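Local coordinates for protein protocadherin-19 isoform 1 (Danio rerio, PDB 5CO1) that mediates calcium-dependent homophilic cell adhesion, robustly only in complex with a classical cadherin cofactor, and is essential for early neurulation in the anterior neural plate, at residues N20-L26 and T61-V66; L50-F55 and E74-I80; V122-N127 and A206-D211. All coordinates share one frame; numbering follows the deposited sequence.

Contact 1 (N20-L26 and T61-V66); sequences NTLVIDL and TGVITV. With CA (calcium ion), chain H.
Ile64 packs against Ile24 and Leu26: its CD1 lies 4.0 Å from Ile24 CG2, the two isoleucines side by side and pointing the same way, while Leu26 CD1 meets the same methyl obliquely. Its other branch, CG2, packs on Val23 CB, and Val23 CG2 crosses Val66 CG2 at about a right angle, 3.8 Å away. Strands 22-25 and 63-66 run antiparallel (170°), and Val23 and Ile24 both face Ile64, a classic beta bulge in this sheet of the cadherin domain. Ile64 O receives Val23 N at 3.1 Å and, more weakly, Ile24 N; Ile64 N returns a bond to Ile24 O. Val23, Ile24 and Leu26 also touch strands 8-14 and 94-103, and Ile64 touches Phe55 and Ile57 of strand 55-57. On the other face Asp25, its CG anti to the backbone N (chi1 -178°), lays its carboxylate against Val63 CG2, 3.4 Å from Asp25 CG. That placement sends Asp25 OD1 to a calcium ion at 2.4 Å, joined by Leu26 O, two waters and, from the other segment, Thr61 O. Next to the ion, Leu26 N bonds Gly62 O at 2.9 Å, the last rung of the ladder at this end.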
ATOM      1  N   ASN A  20       2.466 -21.504   2.087  1.00 70.16           N
ATOM      2  CA  ASN A  20       1.988 -22.688   1.353  1.00 75.37           C
ATOM      3  C   ASN A  20       0.794 -22.530   0.395  1.00 67.28           C
ATOM      4  O   ASN A  20       0.342 -23.508  -0.189  1.00 69.05           O
ATOM      5  CB  ASN A  20       1.756 -23.866   2.310  1.00 78.80           C
ATOM      6  CG  ASN A  20       3.026 -24.664   2.558  1.00 81.31           C
ATOM      7  OD1 ASN A  20       3.537 -25.342   1.655  1.00 89.52           O
ATOM      8  ND2 ASN A  20       3.571 -24.548   3.766  1.00 82.23           N
ATOM      9  N   THR A  21       0.351 -21.301   0.158  1.00 60.50           N
ATOM     10  CA  THR A  21      -0.655 -21.043  -0.856  1.00 55.61           C
ATOM     11  C   THR A  21      -0.151 -21.509  -2.242  1.00 54.66           C
ATOM     12  O   THR A  21       1.018 -21.319  -2.616  1.00 48.70           O
ATOM     13  CB  THR A  21      -1.015 -19.538  -0.838  1.00 59.15           C
ATOM     14  OG1 THR A  21      -1.747 -19.224   0.361  1.00 62.74           O
ATOM     15  CG2 THR A  21      -1.827 -19.147  -2.032  1.00 55.65           C
ATOM     16  N   LEU A  22      -0.998 -22.211  -2.983  1.00 59.21           N
ATOM     17  CA  LEU A  22      -0.603 -22.625  -4.333  1.00 58.16           C
ATOM     18  C   LEU A  22      -0.482 -21.407  -5.244  1.00 57.43           C
ATOM     19  O   LEU A  22      -1.245 -20.463  -5.136  1.00 56.83           O
ATOM     20  CB  LEU A  22      -1.601 -23.606  -4.928  1.00 63.05           C
ATOM     21  CG  LEU A  22      -1.399 -23.943  -6.414  1.00 67.96           C
ATOM     22  CD1 LEU A  22      -0.208 -24.873  -6.597  1.00 65.89           C
ATOM     23  CD2 LEU A  22      -2.662 -24.530  -7.037  1.00 65.20           C
ATOM     24  N   VAL A  23       0.552 -21.396  -6.067  1.00 54.19           N
ATOM     25  CA  VAL A  23       0.747 -20.339  -7.035  1.00 53.93           C
ATOM     26  C   VAL A  23       0.592 -20.922  -8.426  1.00 56.54           C
ATOM     27  O   VAL A  23      -0.273 -20.483  -9.183  1.00 49.89           O
ATOM     28  CB  VAL A  23       2.156 -19.759  -6.922  1.00 57.70           C
ATOM     29  CG1 VAL A  23       2.480 -18.909  -8.146  1.00 55.53           C
ATOM     30  CG2 VAL A  23       2.296 -18.989  -5.614  1.00 54.94           C
ATOM     31  N   ILE A  24       1.386 -21.957  -8.735  1.00 52.27           N
ATOM     32  CA  ILE A  24       1.135 -22.735  -9.936  1.00 47.47           C
ATOM     33  C   ILE A  24       1.820 -24.091  -9.914  1.00 48.39           C
ATOM     34  O   ILE A  24       2.819 -24.283  -9.241  1.00 53.44           O
ATOM     35  CB  ILE A  24       1.520 -21.927 -11.191  1.00 51.48           C
ATOM     36  CG1 ILE A  24       1.116 -22.656 -12.458  1.00 52.67           C
ATOM     37  CG2 ILE A  24       3.008 -21.567 -11.229  1.00 53.94           C
ATOM     38  CD1 ILE A  24       1.090 -21.752 -13.670  1.00 50.86           C
ATOM     39  N   ASP A  25       1.197 -25.061 -10.560  1.00 54.20           N
ATOM     40  CA  ASP A  25       1.750 -26.407 -10.723  1.00 55.46           C
ATOM     41  C   ASP A  25       2.269 -26.545 -12.177  1.00 55.95           C
ATOM     42  O   ASP A  25       1.498 -26.475 -13.139  1.00 46.29           O
ATOM     43  CB  ASP A  25       0.650 -27.429 -10.401  1.00 55.33           C
ATOM     44  CG  ASP A  25       1.115 -28.908 -10.499  1.00 67.23           C
ATOM     45  OD1 ASP A  25       2.291 -29.229 -10.826  1.00 61.67           O
ATOM     46  OD2 ASP A  25       0.234 -29.770 -10.283  1.00 73.28           O
ATOM     47  N   LEU A  26       3.592 -26.527 -12.332  1.00 57.32           N
ATOM     48  CA  LEU A  26       4.192 -26.518 -13.659  1.00 56.28           C
ATOM     49  C   LEU A  26       4.375 -27.934 -14.175  1.00 58.92           C
ATOM     50  O   LEU A  26       4.424 -28.892 -13.404  1.00 69.72           O
ATOM     51  CB  LEU A  26       5.529 -25.782 -13.639  1.00 50.31           C
ATOM     52  CG  LEU A  26       5.515 -24.302 -13.297  1.00 50.14           C
ATOM     53  CD1 LEU A  26       6.930 -23.783 -13.238  1.00 51.28           C
ATOM     54  CD2 LEU A  26       4.752 -23.473 -14.314  1.00 57.88           C
ATOM     55  N   THR A  61       7.688 -32.179  -8.409  1.00 84.30           N
ATOM     56  CA  THR A  61       6.375 -31.908  -9.037  1.00 80.26           C
ATOM     57  C   THR A  61       6.331 -30.613  -9.874  1.00 75.68           C
ATOM     58  O   THR A  61       5.423 -30.430 -10.693  1.00 67.76           O
ATOM     59  CB  THR A  61       5.280 -31.764  -7.970  1.00 77.17           C
ATOM     60  OG1 THR A  61       5.762 -30.934  -6.906  1.00 76.67           O
ATOM     61  CG2 THR A  61       4.898 -33.104  -7.421  1.00 77.81           C
ATOM     62  N   GLY A  62       7.272 -29.704  -9.615  1.00 69.47           N
ATOM     63  CA  GLY A  62       7.237 -28.346 -10.166  1.00 67.14           C
ATOM     64  C   GLY A  62       6.110 -27.462  -9.651  1.00 62.40           C
ATOM     65  O   GLY A  62       5.643 -26.574 -10.351  1.00 61.91           O
ATOM     66  N   VAL A  63       5.654 -27.719  -8.434  1.00 61.75           N
ATOM     67  CA  VAL A  63       4.657 -26.878  -7.804  1.00 58.92           C
ATOM     68  C   VAL A  63       5.339 -25.721  -7.085  1.00 55.67           C
ATOM     69  O   VAL A  63       6.173 -25.941  -6.225  1.00 63.27           O
ATOM     70  CB  VAL A  63       3.796 -27.696  -6.820  1.00 59.86           C
ATOM     71  CG1 VAL A  63       3.339 -26.843  -5.652  1.00 64.21           C
ATOM     72  CG2 VAL A  63       2.584 -28.285  -7.541  1.00 55.79           C
ATOM     73  N   ILE A  64       4.999 -24.489  -7.458  1.00 53.05           N
ATOM     74  CA  ILE A  64       5.491 -23.296  -6.742  1.00 52.06           C
ATOM     75  C   ILE A  64       4.451 -22.869  -5.714  1.00 49.39           C
ATOM     76  O   ILE A  64       3.255 -22.942  -5.963  1.00 52.21           O
ATOM     77  CB  ILE A  64       5.757 -22.113  -7.702  1.00 52.10           C
ATOM     78  CG1 ILE A  64       6.858 -22.428  -8.717  1.00 52.62           C
ATOM     79  CG2 ILE A  64       6.146 -20.875  -6.939  1.00 49.21           C
ATOM     80  CD1 ILE A  64       6.826 -21.512  -9.922  1.00 53.49           C
ATOM     81  N   THR A  65       4.917 -22.510  -4.530  1.00 54.88           N
ATOM     82  CA  THR A  65       4.048 -22.094  -3.428  1.00 54.91           C
ATOM     83  C   THR A  65       4.603 -20.806  -2.884  1.00 54.37           C
ATOM     84  O   THR A  65       5.765 -20.463  -3.142  1.00 47.79           O
ATOM     85  CB  THR A  65       3.994 -23.114  -2.266  1.00 57.28           C
ATOM     86  OG1 THR A  65       5.295 -23.688  -2.045  1.00 61.56           O
ATOM     87  CG2 THR A  65       2.999 -24.226  -2.584  1.00 60.00           C
ATOM     88  N   VAL A  66       3.739 -20.061  -2.207  1.00 55.12           N
ATOM     89  CA  VAL A  66       4.175 -18.912  -1.442  1.00 64.12           C
ATOM     90  C   VAL A  66       5.060 -19.354  -0.264  1.00 59.41           C
ATOM     91  O   VAL A  66       4.778 -20.358   0.382  1.00 54.01           O
ATOM     92  CB  VAL A  66       2.960 -18.104  -0.936  1.00 64.68           C
ATOM     93  CG1 VAL A  66       3.430 -16.924  -0.099  1.00 61.55           C
ATOM     94  CG2 VAL A  66       2.130 -17.613  -2.117  1.00 62.31           C
TER
HETATM   95 CA    CA H1004       3.666 -30.761 -12.057  1.00 69.75          CA
HETATM   96  O   HOH W   1       2.035 -30.735 -13.305  1.00 80.71           O
HETATM   97  O   HOH W   2       5.176 -32.000 -13.348  1.00 67.16           O

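Contact 2 (L50-F55 and E74-I80); sequences LTKQMF and ELHIHEI
A mixed polar and aromatic contact packs the short, weakly bonded helix at 51-54 and the start of strand 55-57 against the beginning of strand 77-86, within one cadherin domain. His78 is its hub. Thr51 OG1 lies 2.9 Å from His78 ND1 at the edge of the imidazole, a hydrogen bond in which either partner could be the donor. Thr51 OG1 is anti to its own carbonyl carbon (chi1 -65°), which turns the hydroxyl to the ring and leaves CG2 to pack on Ile80 CG1, 3.8 Å away. The imidazole is held between two side chains: Leu75 CD2 lies over one face, and Phe55 CE2 comes to the opposite face, 3.8 Å from His78 CG. This second approach is a T-shaped (edge-to-face) pair, the phenyl edge directed at the imidazole face with planes at 77° and centroids 5.3 Å apart. Bond and stack together limit rotation of the buried imidazole. Phe55 in turn has Ile80 CD1 over one of its own faces, 4.2 Å from Phe55 CD2. At the Glu74 end, Leu50 meets the extended Glu74 from the opposite direction, and both its methyls lie against Glu74 OE1; Leu50 CD2 also touches Leu75 CD2. The bent Met54 side chain crosses that of His78 at about a right angle and brings CE to 3.8 Å from Glu74 OE2. Glu74 follows the calcium ligands Asp71 and Glu73, so this end of the contact adjoins the metal sites between the two cadherin domains. His78 and Ile80 pair through their backbones with Val100 and Val98 of strand 94-103, Val100 and Val102 of that strand also touch Phe55 and His78 respectively, and Leu70 from a loop packs on Met54 and Phe55.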
ATOM      1  N   LEU A  50      14.708 -10.364  -3.491  1.00 93.91           N
ATOM      2  CA  LEU A  50      13.522 -10.548  -2.673  1.00 86.69           C
ATOM      3  C   LEU A  50      12.646 -11.702  -3.161  1.00 85.81           C
ATOM      4  O   LEU A  50      12.061 -12.437  -2.369  1.00 89.39           O
ATOM      5  CB  LEU A  50      12.741  -9.238  -2.689  1.00 89.14           C
ATOM      6  CG  LEU A  50      11.347  -9.126  -2.069  1.00100.01           C
ATOM      7  CD1 LEU A  50      11.281  -9.627  -0.630  1.00100.07           C
ATOM      8  CD2 LEU A  50      10.915  -7.666  -2.153  1.00102.63           C
ATOM      9  N   THR A  51      12.586 -11.893  -4.468  1.00 81.27           N
ATOM     10  CA  THR A  51      11.751 -12.932  -5.034  1.00 76.73           C
ATOM     11  C   THR A  51      12.201 -14.293  -4.486  1.00 79.10           C
ATOM     12  O   THR A  51      11.399 -15.194  -4.305  1.00 73.21           O
ATOM     13  CB  THR A  51      11.775 -12.864  -6.590  1.00 82.82           C
ATOM     14  OG1 THR A  51      11.174 -11.633  -7.044  1.00 72.06           O
ATOM     15  CG2 THR A  51      11.044 -14.043  -7.227  1.00 82.79           C
ATOM     16  N   LYS A  52      13.452 -14.373  -4.053  1.00 95.54           N
ATOM     17  CA  LYS A  52      14.046 -15.634  -3.591  1.00 93.59           C
ATOM     18  C   LYS A  52      13.489 -16.134  -2.239  1.00 84.83           C
ATOM     19  O   LYS A  52      13.363 -17.331  -2.032  1.00 75.78           O
ATOM     20  CB  LYS A  52      15.558 -15.461  -3.507  1.00103.63           C
ATOM     21  CG  LYS A  52      16.352 -16.727  -3.743  1.00112.73           C
ATOM     22  CD  LYS A  52      17.764 -16.573  -3.188  1.00116.70           C
ATOM     23  CE  LYS A  52      18.585 -17.831  -3.397  1.00114.84           C
ATOM     24  NZ  LYS A  52      18.795 -18.099  -4.847  1.00117.83           N
ATOM     25  N   GLN A  53      13.078 -15.223  -1.362  1.00 87.39           N
ATOM     26  CA  GLN A  53      12.463 -15.592  -0.070  1.00 94.72           C
ATOM     27  C   GLN A  53      10.939 -15.823  -0.160  1.00 91.63           C
ATOM     28  O   GLN A  53      10.331 -16.394   0.758  1.00 87.60           O
ATOM     29  CB  GLN A  53      12.713 -14.493   0.968  1.00104.29           C
ATOM     30  CG  GLN A  53      14.112 -13.892   0.945  1.00118.91           C
ATOM     31  CD  GLN A  53      14.104 -12.371   1.039  1.00131.06           C
ATOM     32  OE1 GLN A  53      13.291 -11.782   1.761  1.00137.66           O
ATOM     33  NE2 GLN A  53      15.027 -11.728   0.328  1.00132.27           N
ATOM     34  N   MET A  54      10.321 -15.294  -1.215  1.00 74.52           N
ATOM     35  CA  MET A  54       8.881 -15.289  -1.334  1.00 69.33           C
ATOM     36  C   MET A  54       8.301 -16.581  -1.907  1.00 64.76           C
ATOM     37  O   MET A  54       7.113 -16.844  -1.773  1.00 58.14           O
ATOM     38  CB  MET A  54       8.437 -14.110  -2.202  1.00 81.24           C
ATOM     39  CG  MET A  54       8.848 -12.748  -1.665  1.00 85.49           C
ATOM     40  SD  MET A  54       8.061 -12.345  -0.097  1.00 89.10           S
ATOM     41  CE  MET A  54       7.493 -10.686  -0.506  1.00102.63           C
ATOM     42  N   PHE A  55       9.102 -17.374  -2.601  1.00 64.90           N
ATOM     43  CA  PHE A  55       8.542 -18.535  -3.274  1.00 61.56           C
ATOM     44  C   PHE A  55       9.482 -19.713  -3.140  1.00 63.62           C
ATOM     45  O   PHE A  55      10.687 -19.556  -3.267  1.00 63.80           O
ATOM     46  CB  PHE A  55       8.307 -18.238  -4.757  1.00 61.21           C
ATOM     47  CG  PHE A  55       7.368 -17.107  -5.015  1.00 57.98           C
ATOM     48  CD1 PHE A  55       5.992 -17.328  -5.101  1.00 59.89           C
ATOM     49  CD2 PHE A  55       7.855 -15.840  -5.268  1.00 55.65           C
ATOM     50  CE1 PHE A  55       5.118 -16.277  -5.362  1.00 62.35           C
ATOM     51  CE2 PHE A  55       6.983 -14.777  -5.523  1.00 60.28           C
ATOM     52  CZ  PHE A  55       5.613 -14.990  -5.549  1.00 61.01           C
ATOM     53  N   GLU A  74       5.447  -3.377  -0.941  1.00 70.62           N
ATOM     54  CA  GLU A  74       6.861  -3.681  -1.123  1.00 71.50           C
ATOM     55  C   GLU A  74       7.232  -4.026  -2.574  1.00 66.76           C
ATOM     56  O   GLU A  74       8.286  -3.646  -3.028  1.00 63.90           O
ATOM     57  CB  GLU A  74       7.220  -4.841  -0.194  1.00 77.85           C
ATOM     58  CG  GLU A  74       8.690  -5.221  -0.130  1.00 85.21           C
ATOM     59  CD  GLU A  74       8.908  -6.521   0.640  1.00 95.38           C
ATOM     60  OE1 GLU A  74      10.077  -6.890   0.875  1.00105.28           O
ATOM     61  OE2 GLU A  74       7.911  -7.197   0.994  1.00107.65           O
ATOM     62  N   LEU A  75       6.408  -4.811  -3.264  1.00 67.64           N
ATOM     63  CA  LEU A  75       6.644  -5.149  -4.676  1.00 65.87           C
ATOM     64  C   LEU A  75       5.409  -5.805  -5.358  1.00 62.44           C
ATOM     65  O   LEU A  75       4.946  -6.856  -4.907  1.00 58.46           O
ATOM     66  CB  LEU A  75       7.843  -6.086  -4.793  1.00 66.67           C
ATOM     67  CG  LEU A  75       8.311  -6.473  -6.202  1.00 71.19           C
ATOM     68  CD1 LEU A  75       8.557  -5.270  -7.099  1.00 73.46           C
ATOM     69  CD2 LEU A  75       9.573  -7.315  -6.131  1.00 72.76           C
ATOM     70  N   HIS A  76       4.992  -5.218  -6.491  1.00 55.55           N
ATOM     71  CA  HIS A  76       3.772  -5.539  -7.236  1.00 59.08           C
ATOM     72  C   HIS A  76       3.885  -6.872  -7.953  1.00 58.76           C
ATOM     73  O   HIS A  76       2.923  -7.593  -8.067  1.00 61.61           O
ATOM     74  CB  HIS A  76       3.515  -4.504  -8.360  1.00 65.85           C
ATOM     75  CG  HIS A  76       3.245  -3.106  -7.883  1.00 81.31           C
ATOM     76  ND1 HIS A  76       3.395  -2.709  -6.567  1.00 95.86           N
ATOM     77  CD2 HIS A  76       2.895  -1.991  -8.568  1.00 82.77           C
ATOM     78  CE1 HIS A  76       3.085  -1.428  -6.454  1.00 85.47           C
ATOM     79  NE2 HIS A  76       2.787  -0.968  -7.656  1.00 83.00           N
ATOM     80  N   ILE A  77       5.007  -7.087  -8.620  1.00 60.05           N
ATOM     81  CA  ILE A  77       5.096  -8.060  -9.697  1.00 55.28           C
ATOM     82  C   ILE A  77       6.411  -8.795  -9.598  1.00 52.41           C
ATOM     83  O   ILE A  77       7.429  -8.188  -9.353  1.00 54.83           O
ATOM     84  CB  ILE A  77       5.017  -7.383 -11.068  1.00 60.20           C
ATOM     85  CG1 ILE A  77       5.261  -8.418 -12.170  1.00 70.99           C
ATOM     86  CG2 ILE A  77       6.052  -6.275 -11.185  1.00 62.46           C
ATOM     87  CD1 ILE A  77       4.735  -8.000 -13.531  1.00 76.77           C
ATOM     88  N   HIS A  78       6.368 -10.118  -9.674  1.00 58.86           N
ATOM     89  CA  HIS A  78       7.577 -10.948  -9.554  1.00 55.73           C
ATOM     90  C   HIS A  78       7.793 -11.715 -10.861  1.00 58.89           C
ATOM     91  O   HIS A  78       6.840 -12.262 -11.436  1.00 49.87           O
ATOM     92  CB  HIS A  78       7.455 -11.933  -8.390  1.00 51.84           C
ATOM     93  CG  HIS A  78       7.385 -11.280  -7.048  1.00 58.10           C
ATOM     94  ND1 HIS A  78       8.464 -11.227  -6.190  1.00 62.96           N
ATOM     95  CD2 HIS A  78       6.348 -10.719  -6.380  1.00 59.21           C
ATOM     96  CE1 HIS A  78       8.102 -10.636  -5.064  1.00 63.24           C
ATOM     97  NE2 HIS A  78       6.821 -10.328  -5.148  1.00 64.24           N
ATOM     98  N   GLU A  79       9.030 -11.705 -11.351  1.00 65.40           N
ATOM     99  CA  GLU A  79       9.421 -12.515 -12.511  1.00 68.06           C
ATOM    100  C   GLU A  79      10.331 -13.606 -11.991  1.00 66.22           C
ATOM    101  O   GLU A  79      11.262 -13.347 -11.224  1.00 70.80           O
ATOM    102  CB  GLU A  79      10.162 -11.668 -13.557  1.00 81.53           C
ATOM    103  CG  GLU A  79       9.757 -11.887 -15.015  1.00 97.13           C
ATOM    104  CD  GLU A  79      10.232 -10.762 -15.938  1.00113.50           C
ATOM    105  OE1 GLU A  79       9.396  -9.908 -16.326  1.00109.20           O
ATOM    106  OE2 GLU A  79      11.450 -10.701 -16.242  1.00125.43           O
ATOM    107  N   ILE A  80       9.980 -14.847 -12.305  1.00 72.70           N
ATOM    108  CA  ILE A  80      10.779 -15.996 -11.899  1.00 67.48           C
ATOM    109  C   ILE A  80      11.119 -16.762 -13.162  1.00 61.50           C
ATOM    110  O   ILE A  80      10.319 -16.815 -14.081  1.00 65.07           O
ATOM    111  CB  ILE A  80      10.014 -16.918 -10.926  1.00 72.44           C
ATOM    112  CG1 ILE A  80       9.249 -16.109  -9.881  1.00 70.36           C
ATOM    113  CG2 ILE A  80      10.972 -17.864 -10.213  1.00 78.10           C
ATOM    114  CD1 ILE A  80       8.041 -16.836  -9.333  1.00 74.96           C
TER

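Contact 3 (V122-N127 and A206-D211); sequences VEVSEN and AVKVTD
Glu126 CG sits between its backbone N and carbonyl carbon (chi1 75°) and the chain bends at chi2, whereas Asp211 CG is anti to its carbonyl carbon (chi1 -63°); the two side chains therefore run side by side, pointing the same way, their carboxylate planes turned 69° apart, with Glu126 OE1 3.1 Å from Asp211 OD1. Next to them along the chain, strand 123-125 runs parallel to strand 200-210, an edge pairing of a cadherin-domain sheet. Lys208 N donates to Val122 O at 3.2 Å, and Thr210 N to Val124 O at 2.8 Å. Val124 N bonds weakly to Lys208 O. On one face Val124 CG1 packs between Val207 CG1 and Val209 CG2, 4.1 Å from each, and Val209 CG1 touches Glu126 CB. On the other face Glu123 CB rests 3.7 Å from Lys208 CG. Strand 184-193 lies along the far side of strand 200-210. Glu126 OE1 accepts a hydrogen bond from Arg179 N and is also close to Glu180, while Asp211 OD2 has a long, weak ion pair with Arg179. This cluster of acids is consistent with a calcium site; no ion is modelled here, but Glu126 and Asp211 probably share one when calcium is bound, which would offset their repulsion.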
ATOM      1  N   VAL A 122       0.825  24.943  16.515  1.00136.43           N
ATOM      2  CA  VAL A 122       0.138  25.469  15.331  1.00123.55           C
ATOM      3  C   VAL A 122      -0.748  26.637  15.762  1.00129.01           C
ATOM      4  O   VAL A 122      -1.799  26.421  16.367  1.00128.26           O
ATOM      5  CB  VAL A 122      -0.784  24.402  14.710  1.00101.76           C
ATOM      6  CG1 VAL A 122      -1.763  25.033  13.735  1.00 89.68           C
ATOM      7  CG2 VAL A 122       0.038  23.330  14.029  1.00107.63           C
ATOM      8  N   GLU A 123      -0.332  27.869  15.471  1.00131.14           N
ATOM      9  CA  GLU A 123      -1.008  29.031  16.041  1.00121.60           C
ATOM     10  C   GLU A 123      -1.634  29.950  15.001  1.00115.31           C
ATOM     11  O   GLU A 123      -1.573  29.694  13.806  1.00100.33           O
ATOM     12  CB  GLU A 123      -0.081  29.808  16.987  1.00126.73           C
ATOM     13  CG  GLU A 123       1.349  30.027  16.505  1.00125.03           C
ATOM     14  CD  GLU A 123       2.102  31.050  17.360  1.00125.63           C
ATOM     15  OE1 GLU A 123       1.538  31.535  18.371  1.00124.26           O
ATOM     16  OE2 GLU A 123       3.257  31.382  17.019  1.00115.34           O
ATOM     17  N   VAL A 124      -2.290  31.002  15.470  1.00128.64           N
ATOM     18  CA  VAL A 124      -2.926  31.954  14.572  1.00128.08           C
ATOM     19  C   VAL A 124      -3.113  33.320  15.294  1.00133.29           C
ATOM     20  O   VAL A 124      -2.683  33.492  16.447  1.00127.04           O
ATOM     21  CB  VAL A 124      -4.220  31.310  14.012  1.00107.34           C
ATOM     22  CG1 VAL A 124      -5.110  30.839  15.146  1.00106.05           C
ATOM     23  CG2 VAL A 124      -4.960  32.226  13.054  1.00108.98           C
ATOM     24  N   SER A 125      -3.534  34.344  14.563  1.00128.94           N
ATOM     25  CA  SER A 125      -3.941  35.589  15.202  1.00129.62           C
ATOM     26  C   SER A 125      -5.443  35.744  15.065  1.00121.81           C
ATOM     27  O   SER A 125      -5.996  35.522  13.973  1.00 96.84           O
ATOM     28  CB  SER A 125      -3.244  36.796  14.567  1.00130.05           C
ATOM     29  OG  SER A 125      -4.192  37.667  13.964  1.00119.14           O
ATOM     30  N   GLU A 126      -6.080  36.219  16.138  1.00113.30           N
ATOM     31  CA  GLU A 126      -7.531  36.341  16.168  1.00113.60           C
ATOM     32  C   GLU A 126      -8.025  37.341  15.122  1.00113.80           C
ATOM     33  O   GLU A 126      -9.179  37.280  14.685  1.00100.41           O
ATOM     34  CB  GLU A 126      -8.014  36.728  17.562  1.00116.62           C
ATOM     35  CG  GLU A 126      -7.767  38.180  17.945  1.00129.48           C
ATOM     36  CD  GLU A 126      -8.859  38.744  18.835  1.00128.10           C
ATOM     37  OE1 GLU A 126      -8.833  38.480  20.060  1.00137.72           O
ATOM     38  OE2 GLU A 126      -9.763  39.424  18.301  1.00120.46           O
ATOM     39  N   ASN A 127      -7.112  38.199  14.662  1.00114.58           N
ATOM     40  CA  ASN A 127      -7.430  39.218  13.663  1.00112.85           C
ATOM     41  C   ASN A 127      -7.456  38.688  12.220  1.00116.69           C
ATOM     42  O   ASN A 127      -7.748  39.448  11.297  1.00115.43           O
ATOM     43  CB  ASN A 127      -6.445  40.401  13.776  1.00110.72           C
ATOM     44  CG  ASN A 127      -6.555  41.132  15.113  1.00107.39           C
ATOM     45  OD1 ASN A 127      -7.574  41.767  15.399  1.00104.05           O
ATOM     46  ND2 ASN A 127      -5.530  40.995  15.963  1.00 94.24           N
ATOM     47  N   ALA A 206      -3.967  20.406  18.184  1.00111.52           N
ATOM     48  CA  ALA A 206      -4.279  21.639  18.892  1.00114.93           C
ATOM     49  C   ALA A 206      -4.067  22.855  17.991  1.00114.62           C
ATOM     50  O   ALA A 206      -3.124  22.913  17.192  1.00119.74           O
ATOM     51  CB  ALA A 206      -3.423  21.753  20.144  1.00112.21           C
ATOM     52  N   VAL A 207      -4.961  23.824  18.123  1.00110.17           N
ATOM     53  CA  VAL A 207      -4.738  25.160  17.591  1.00104.70           C
ATOM     54  C   VAL A 207      -4.724  26.150  18.747  1.00107.32           C
ATOM     55  O   VAL A 207      -5.721  26.273  19.455  1.00100.93           O
ATOM     56  CB  VAL A 207      -5.871  25.530  16.634  1.00 96.55           C
ATOM     57  CG1 VAL A 207      -5.890  27.022  16.358  1.00 90.18           C
ATOM     58  CG2 VAL A 207      -5.730  24.736  15.351  1.00102.26           C
ATOM     59  N   LYS A 208      -3.593  26.823  18.967  1.00115.90           N
ATOM     60  CA  LYS A 208      -3.551  27.926  19.931  1.00124.83           C
ATOM     61  C   LYS A 208      -3.712  29.281  19.232  1.00111.27           C
ATOM     62  O   LYS A 208      -3.096  29.529  18.197  1.00106.47           O
ATOM     63  CB  LYS A 208      -2.292  27.851  20.816  1.00133.22           C
ATOM     64  CG  LYS A 208      -1.048  28.565  20.306  1.00136.46           C
ATOM     65  CD  LYS A 208      -0.226  29.159  21.451  1.00145.43           C
ATOM     66  CE  LYS A 208       0.310  28.102  22.413  1.00142.27           C
ATOM     67  NZ  LYS A 208       1.295  28.666  23.386  1.00139.85           N
ATOM     68  N   VAL A 209      -4.642  30.096  19.730  1.00103.60           N
ATOM     69  CA  VAL A 209      -4.910  31.413  19.138  1.00115.43           C
ATOM     70  C   VAL A 209      -4.055  32.511  19.796  1.00117.51           C
ATOM     71  O   VAL A 209      -3.684  32.405  20.972  1.00101.72           O
ATOM     72  CB  VAL A 209      -6.408  31.778  19.244  1.00112.17           C
ATOM     73  CG1 VAL A 209      -6.704  33.112  18.565  1.00110.72           C
ATOM     74  CG2 VAL A 209      -7.253  30.685  18.620  1.00106.40           C
ATOM     75  N   THR A 210      -3.692  33.532  19.013  1.00131.35           N
ATOM     76  CA  THR A 210      -3.093  34.752  19.570  1.00132.95           C
ATOM     77  C   THR A 210      -3.693  36.035  18.963  1.00127.57           C
ATOM     78  O   THR A 210      -4.623  35.960  18.132  1.00 86.04           O
ATOM     79  CB  THR A 210      -1.538  34.771  19.467  1.00132.01           C
ATOM     80  OG1 THR A 210      -1.023  33.446  19.267  1.00119.43           O
ATOM     81  CG2 THR A 210      -0.917  35.359  20.751  1.00127.10           C
ATOM     82  N   ASP A 211      -3.325  37.165  19.600  1.00146.25           N
ATOM     83  CA  ASP A 211      -3.536  38.551  19.113  1.00137.03           C
ATOM     84  C   ASP A 211      -2.384  39.070  18.255  1.00136.29           C
ATOM     85  O   ASP A 211      -2.605  39.885  17.359  1.00139.17           O
ATOM     86  CB  ASP A 211      -3.686  39.525  20.290  1.00133.41           C
ATOM     87  CG  ASP A 211      -4.902  39.233  21.151  1.00141.43           C
ATOM     88  OD1 ASP A 211      -5.809  38.507  20.696  1.00149.80           O
ATOM     89  OD2 ASP A 211      -4.965  39.759  22.281  1.00148.07           O
TER

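How the contacts relate
Contacts 1 and 2 belong to the first cadherin domain of this fragment and contact 3 to the second. Along the chain the segments of contacts 1 and 2 alternate, and contact 3 follows both. The centres of contacts 1 and 2 lie about 14 Å apart, and they touch through Phe55, which packs against Val23 and Ile64; contact 1 pairs strands of the three-stranded sheet, while contact 2 joins helix 51-54 and the start of outer strand 55-57 to strand 77-86 of the opposing sheet. Contact 3 is centred about 61 Å from contact 1 and about 50 Å from contact 2. Calcium sites between the domains join the two units, and contact 3 probably supplies ligands to another at the second domain's far end.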